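Local coordinates for hemerythrin HHE cation binding domain protein (Mycobacterium kansasii, PDB 6TYJ) that binds zinc and iron ions in a hemerythrin-like helical bundle, though its physiological role is not established, at residues A[78-90]-A[103-117]. Residues are numbered along the deposited sequence; the frame is centred on the assembly and turned at random.
Sequences AEHRQVIDQLSVL and EWNSFKTVLEAHADE. With ZN (zinc ion), chain D; ZN (zinc ion), chain B.
Phe107 of segment 103-117 pushes its ring between Val83, Gln86, Leu87 and Leu90 of the neighbouring antiparallel helix, a knob in a four-residue hole. Its CG lies anti to the backbone N (chi1 176°), which swings the ring toward segment 78-90. From the root outward, CB meets Leu90 CD2 at 3.9 Å, and the same methyl lies obliquely against CG and CD2. On the other flank CD1 rests by the backbone N of Leu87, and CE1 reaches Leu87 CB at 3.6 Å. CZ ends near Leu87 CD1, which lies over one ring face, while the carbonyl oxygen of Val83 approaches the ring edge in plane. Val83 packs in the reverse sense, a knob among Phe107, Val110, Leu111 and His114, its CG2 3.9 Å from Val110 CG1. Beside this packing, two waters accept from Gln86 NE2 and donate to Glu103 OE1. At the far end the rings of His80 and His114 meet obliquely, planes 47° apart. His80 ND1 binds one zinc at 2.2 Å, with Asp59 and two waters, and its NE2 a second, shared with Glu58; His114 NE2 binds another at 2.1 Å. Glu58, His20, His54 and Glu118 complete the latter site, the metal centre of a hemerythrin-like four-helix bundle.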
loop_
_atom_site.group_PDB
_atom_site.type_symbol
_atom_site.label_atom_id
_atom_site.label_comp_id
_atom_site.label_asym_id
_atom_site.label_seq_id
_atom_site.Cartn_x
_atom_site.Cartn_y
_atom_site.Cartn_z
ATOM N N ALA A 78 13.128 1.050 -1.083
ATOM C CA ALA A 78 13.253 2.426 -1.565
ATOM C C ALA A 78 11.984 2.894 -2.276
ATOM O O ALA A 78 11.617 4.066 -2.165
ATOM C CB ALA A 78 14.473 2.549 -2.484
ATOM N N GLU A 79 11.286 2.007 -3.001
ATOM C CA GLU A 79 10.009 2.393 -3.617
ATOM C C GLU A 79 8.948 2.717 -2.564
ATOM O O GLU A 79 8.086 3.573 -2.779
ATOM C CB GLU A 79 9.504 1.279 -4.542
ATOM C CG GLU A 79 10.245 1.127 -5.866
ATOM C CD GLU A 79 9.800 2.133 -6.908
ATOM O OE1 GLU A 79 10.511 2.293 -7.932
ATOM O OE2 GLU A 79 8.741 2.766 -6.696
ATOM N N HIS A 80 8.954 2.009 -1.430
ATOM C CA HIS A 80 8.061 2.422 -0.352
ATOM C C HIS A 80 8.368 3.845 0.083
ATOM O O HIS A 80 7.451 4.649 0.290
ATOM C CB HIS A 80 8.200 1.492 0.838
ATOM C CG HIS A 80 7.463 0.203 0.694
ATOM N ND1 HIS A 80 7.399 -0.713 1.722
ATOM C CD2 HIS A 80 6.793 -0.351 -0.343
ATOM C CE1 HIS A 80 6.699 -1.763 1.333
ATOM N NE2 HIS A 80 6.322 -1.572 0.085
ATOM N N ARG A 81 9.653 4.178 0.225
ATOM C CA ARG A 81 10.027 5.550 0.577
ATOM C C ARG A 81 9.497 6.542 -0.440
ATOM O O ARG A 81 9.117 7.653 -0.082
ATOM C CB ARG A 81 11.542 5.704 0.662
ATOM C CG ARG A 81 12.164 4.877 1.739
ATOM C CD ARG A 81 13.566 5.372 2.096
ATOM N NE ARG A 81 14.197 4.422 2.997
ATOM C CZ ARG A 81 14.022 4.432 4.313
ATOM N NH1 ARG A 81 14.625 3.526 5.069
ATOM N NH2 ARG A 81 13.244 5.357 4.869
ATOM N N GLN A 82 9.545 6.176 -1.721
ATOM C CA GLN A 82 9.029 7.042 -2.771
ATOM C C GLN A 82 7.565 7.369 -2.518
ATOM O O GLN A 82 7.123 8.522 -2.639
ATOM C CB GLN A 82 9.174 6.363 -4.133
ATOM C CG GLN A 82 10.611 6.305 -4.695
ATOM C CD GLN A 82 11.118 7.696 -5.048
ATOM O OE1 GLN A 82 11.326 8.539 -4.166
ATOM N NE2 GLN A 82 11.270 7.974 -6.359
ATOM N N VAL A 83 6.781 6.344 -2.210
ATOM C CA VAL A 83 5.359 6.558 -1.976
ATOM C C VAL A 83 5.141 7.406 -0.725
ATOM O O VAL A 83 4.333 8.348 -0.732
ATOM C CB VAL A 83 4.640 5.202 -1.900
ATOM C CG1 VAL A 83 3.188 5.399 -1.515
ATOM C CG2 VAL A 83 4.726 4.509 -3.236
ATOM N N ILE A 84 5.846 7.086 0.374
ATOM C CA ILE A 84 5.646 7.826 1.623
ATOM C C ILE A 84 6.079 9.285 1.469
ATOM O O ILE A 84 5.400 10.202 1.949
ATOM C CB ILE A 84 6.383 7.117 2.784
ATOM C CG1 ILE A 84 5.757 5.750 3.076
ATOM C CG2 ILE A 84 6.337 7.969 4.029
ATOM C CD1 ILE A 84 6.609 4.890 4.010
ATOM N N ASP A 85 7.193 9.528 0.769
ATOM C CA ASP A 85 7.665 10.893 0.557
ATOM C C ASP A 85 6.664 11.686 -0.266
ATOM O O ASP A 85 6.445 12.880 -0.016
ATOM C CB ASP A 85 9.028 10.895 -0.140
ATOM C CG ASP A 85 10.183 10.770 0.831
ATOM O OD1 ASP A 85 9.927 10.563 2.039
ATOM O OD2 ASP A 85 11.346 10.886 0.382
ATOM N N GLN A 86 6.068 11.051 -1.275
ATOM C CA GLN A 86 5.100 11.776 -2.092
ATOM C C GLN A 86 3.821 12.031 -1.312
ATOM O O GLN A 86 3.168 13.056 -1.505
ATOM C CB GLN A 86 4.795 11.000 -3.371
ATOM C CG GLN A 86 4.024 11.783 -4.421
ATOM C CD GLN A 86 4.829 12.927 -5.037
ATOM O OE1 GLN A 86 5.991 12.756 -5.431
ATOM N NE2 GLN A 86 4.214 14.098 -5.120
ATOM N N LEU A 87 3.429 11.089 -0.452
ATOM C CA LEU A 87 2.258 11.309 0.382
ATOM C C LEU A 87 2.460 12.522 1.276
ATOM O O LEU A 87 1.530 13.313 1.484
ATOM C CB LEU A 87 1.962 10.055 1.219
ATOM C CG LEU A 87 0.797 10.217 2.206
ATOM C CD1 LEU A 87 -0.509 10.568 1.515
ATOM C CD2 LEU A 87 0.649 8.938 3.054
ATOM N N SER A 88 3.681 12.701 1.802
ATOM C CA SER A 88 3.963 13.885 2.616
ATOM C C SER A 88 3.768 15.174 1.821
ATOM O O SER A 88 3.242 16.165 2.343
ATOM C CB SER A 88 5.385 13.813 3.176
ATOM O OG SER A 88 5.485 12.716 4.063
ATOM N N VAL A 89 4.203 15.188 0.563
ATOM C CA VAL A 89 3.984 16.371 -0.266
ATOM C C VAL A 89 2.497 16.588 -0.504
ATOM O O VAL A 89 2.009 17.728 -0.456
ATOM C CB VAL A 89 4.755 16.251 -1.591
ATOM C CG1 VAL A 89 4.500 17.482 -2.464
ATOM C CG2 VAL A 89 6.243 16.094 -1.317
ATOM N N LEU A 90 1.759 15.506 -0.773
ATOM C CA LEU A 90 0.326 15.616 -1.048
ATOM C C LEU A 90 -0.402 16.253 0.123
ATOM O O LEU A 90 -1.233 17.152 -0.056
ATOM C CB LEU A 90 -0.264 14.229 -1.344
ATOM C CG LEU A 90 -1.792 14.154 -1.460
ATOM C CD1 LEU A 90 -2.281 15.073 -2.600
ATOM C CD2 LEU A 90 -2.197 12.731 -1.716
ATOM N N GLU A 103 -1.332 17.667 -7.296
ATOM C CA GLU A 103 -0.633 16.868 -6.292
ATOM C C GLU A 103 -1.237 15.476 -6.175
ATOM O O GLU A 103 -0.503 14.488 -6.033
ATOM C CB GLU A 103 -0.658 17.577 -4.938
ATOM C CG GLU A 103 0.082 18.922 -4.906
ATOM C CD GLU A 103 1.571 18.808 -5.222
ATOM O OE1 GLU A 103 2.148 17.700 -5.130
ATOM O OE2 GLU A 103 2.173 19.839 -5.579
ATOM N N TRP A 104 -2.566 15.373 -6.229
ATOM C CA TRP A 104 -3.190 14.054 -6.167
ATOM C C TRP A 104 -2.725 13.187 -7.333
ATOM O O TRP A 104 -2.359 12.020 -7.148
ATOM C CB TRP A 104 -4.718 14.177 -6.164
ATOM C CG TRP A 104 -5.363 12.858 -6.492
ATOM C CD1 TRP A 104 -5.993 12.518 -7.641
ATOM C CD2 TRP A 104 -5.343 11.682 -5.678
ATOM N NE1 TRP A 104 -6.407 11.201 -7.591
ATOM C CE2 TRP A 104 -6.022 10.672 -6.388
ATOM C CE3 TRP A 104 -4.845 11.394 -4.401
ATOM C CZ2 TRP A 104 -6.206 9.390 -5.883
ATOM C CZ3 TRP A 104 -5.019 10.111 -3.893
ATOM C CH2 TRP A 104 -5.697 9.129 -4.635
ATOM N N ASN A 105 -2.687 13.755 -8.536
ATOM C CA ASN A 105 -2.260 12.968 -9.693
ATOM C C ASN A 105 -0.806 12.533 -9.565
ATOM O O ASN A 105 -0.462 11.406 -9.934
ATOM C CB ASN A 105 -2.480 13.761 -10.981
ATOM C CG ASN A 105 -3.936 13.822 -11.367
ATOM O OD1 ASN A 105 -4.693 12.887 -11.101
ATOM N ND2 ASN A 105 -4.343 14.917 -12.012
ATOM N N SER A 106 0.060 13.413 -9.055
ATOM C CA SER A 106 1.454 13.046 -8.845
ATOM C C SER A 106 1.566 11.900 -7.847
ATOM O O SER A 106 2.372 10.982 -8.033
ATOM C CB SER A 106 2.257 14.261 -8.373
ATOM O OG SER A 106 2.374 15.228 -9.413
ATOM N N PHE A 107 0.768 11.935 -6.788
ATOM C CA PHE A 107 0.786 10.840 -5.825
ATOM C C PHE A 107 0.245 9.553 -6.436
ATOM O O PHE A 107 0.852 8.475 -6.282
ATOM C CB PHE A 107 -0.020 11.219 -4.585
ATOM C CG PHE A 107 -0.125 10.102 -3.590
ATOM C CD1 PHE A 107 0.977 9.720 -2.840
ATOM C CD2 PHE A 107 -1.324 9.421 -3.422
ATOM C CE1 PHE A 107 0.887 8.702 -1.928
ATOM C CE2 PHE A 107 -1.423 8.380 -2.518
ATOM C CZ PHE A 107 -0.318 8.014 -1.768
ATOM N N LYS A 108 -0.911 9.638 -7.097
ATOM C CA LYS A 108 -1.513 8.475 -7.746
ATOM C C LYS A 108 -0.518 7.789 -8.680
ATOM O O LYS A 108 -0.408 6.554 -8.689
ATOM C CB LYS A 108 -2.782 8.896 -8.487
ATOM C CG LYS A 108 -3.589 7.733 -9.008
ATOM C CD LYS A 108 -4.950 8.165 -9.534
ATOM C CE LYS A 108 -4.824 8.844 -10.878
ATOM N NZ LYS A 108 -6.133 8.983 -11.591
ATOM N N THR A 109 0.272 8.576 -9.413
ATOM C CA THR A 109 1.238 8.009 -10.349
ATOM C C THR A 109 2.302 7.198 -9.620
ATOM O O THR A 109 2.673 6.102 -10.061
ATOM C CB THR A 109 1.874 9.128 -11.175
ATOM O OG1 THR A 109 0.859 9.720 -11.999
ATOM C CG2 THR A 109 2.999 8.592 -12.065
ATOM N N VAL A 110 2.821 7.737 -8.519
ATOM C CA VAL A 110 3.850 7.044 -7.753
ATOM C C VAL A 110 3.278 5.779 -7.128
ATOM O O VAL A 110 3.929 4.729 -7.110
ATOM C CB VAL A 110 4.423 7.997 -6.686
ATOM C CG1 VAL A 110 5.418 7.289 -5.810
ATOM C CG2 VAL A 110 5.068 9.215 -7.345
ATOM N N LEU A 111 2.046 5.856 -6.630
ATOM C CA LEU A 111 1.428 4.694 -6.003
ATOM C C LEU A 111 1.220 3.577 -7.016
ATOM O O LEU A 111 1.569 2.411 -6.766
ATOM C CB LEU A 111 0.104 5.113 -5.369
ATOM C CG LEU A 111 -0.557 4.094 -4.434
ATOM C CD1 LEU A 111 0.413 3.487 -3.410
ATOM C CD2 LEU A 111 -1.705 4.792 -3.755
ATOM N N GLU A 112 0.655 3.925 -8.168
ATOM C CA GLU A 112 0.437 2.956 -9.236
ATOM C C GLU A 112 1.756 2.360 -9.709
ATOM O O GLU A 112 1.812 1.174 -10.052
ATOM C CB GLU A 112 -0.316 3.624 -10.393
ATOM N N ALA A 113 2.829 3.155 -9.710
ATOM C CA ALA A 113 4.143 2.633 -10.079
ATOM C C ALA A 113 4.674 1.638 -9.055
ATOM O O ALA A 113 5.451 0.751 -9.423
ATOM C CB ALA A 113 5.145 3.776 -10.262
ATOM N N HIS A 114 4.319 1.790 -7.771
ATOM C CA HIS A 114 4.696 0.780 -6.779
ATOM C C HIS A 114 4.246 -0.594 -7.234
ATOM O O HIS A 114 5.048 -1.545 -7.320
ATOM C CB HIS A 114 4.068 1.082 -5.410
ATOM C CG HIS A 114 3.888 -0.148 -4.543
ATOM N ND1 HIS A 114 4.921 -0.724 -3.839
ATOM C CD2 HIS A 114 2.795 -0.919 -4.300
ATOM C CE1 HIS A 114 4.476 -1.800 -3.214
ATOM N NE2 HIS A 114 3.188 -1.933 -3.454
ATOM N N ALA A 115 2.939 -0.717 -7.462
ATOM C CA ALA A 115 2.320 -1.987 -7.802
ATOM C C ALA A 115 2.870 -2.531 -9.101
ATOM O O ALA A 115 3.234 -3.709 -9.179
ATOM C CB ALA A 115 0.802 -1.817 -7.887
ATOM N N ASP A 116 2.924 -1.687 -10.143
ATOM C CA ASP A 116 3.447 -2.130 -11.431
ATOM C C ASP A 116 4.878 -2.646 -11.303
ATOM O O ASP A 116 5.225 -3.688 -11.878
ATOM C CB ASP A 116 3.392 -0.989 -12.464
ATOM C CG ASP A 116 1.968 -0.585 -12.841
ATOM O OD1 ASP A 116 1.792 0.538 -13.377
ATOM O OD2 ASP A 116 1.022 -1.369 -12.601
ATOM N N GLU A 117 5.738 -1.915 -10.582
ATOM C CA GLU A 117 7.126 -2.351 -10.458
ATOM C C GLU A 117 7.213 -3.647 -9.657
ATOM O O GLU A 117 7.989 -4.547 -9.997
ATOM C CB GLU A 117 7.984 -1.266 -9.795
ATOM C CG GLU A 117 9.515 -1.577 -9.759
ATOM C CD GLU A 117 9.991 -2.303 -8.484
ATOM O OE1 GLU A 117 9.436 -2.064 -7.383
ATOM O OE2 GLU A 117 10.940 -3.114 -8.585
HETATM ZN ZN ZN D . 8.335 -0.347 3.661
HETATM ZN ZN ZN B . 2.401 -3.859 -3.083
HETATM O O HOH W 1 1.695 15.070 -4.366
HETATM O O HOH W 2 4.125 16.617 -6.193
HETATM O O HOH W 3 7.499 1.316 4.386
HETATM O O HOH W 4 10.220 -0.046 3.578
#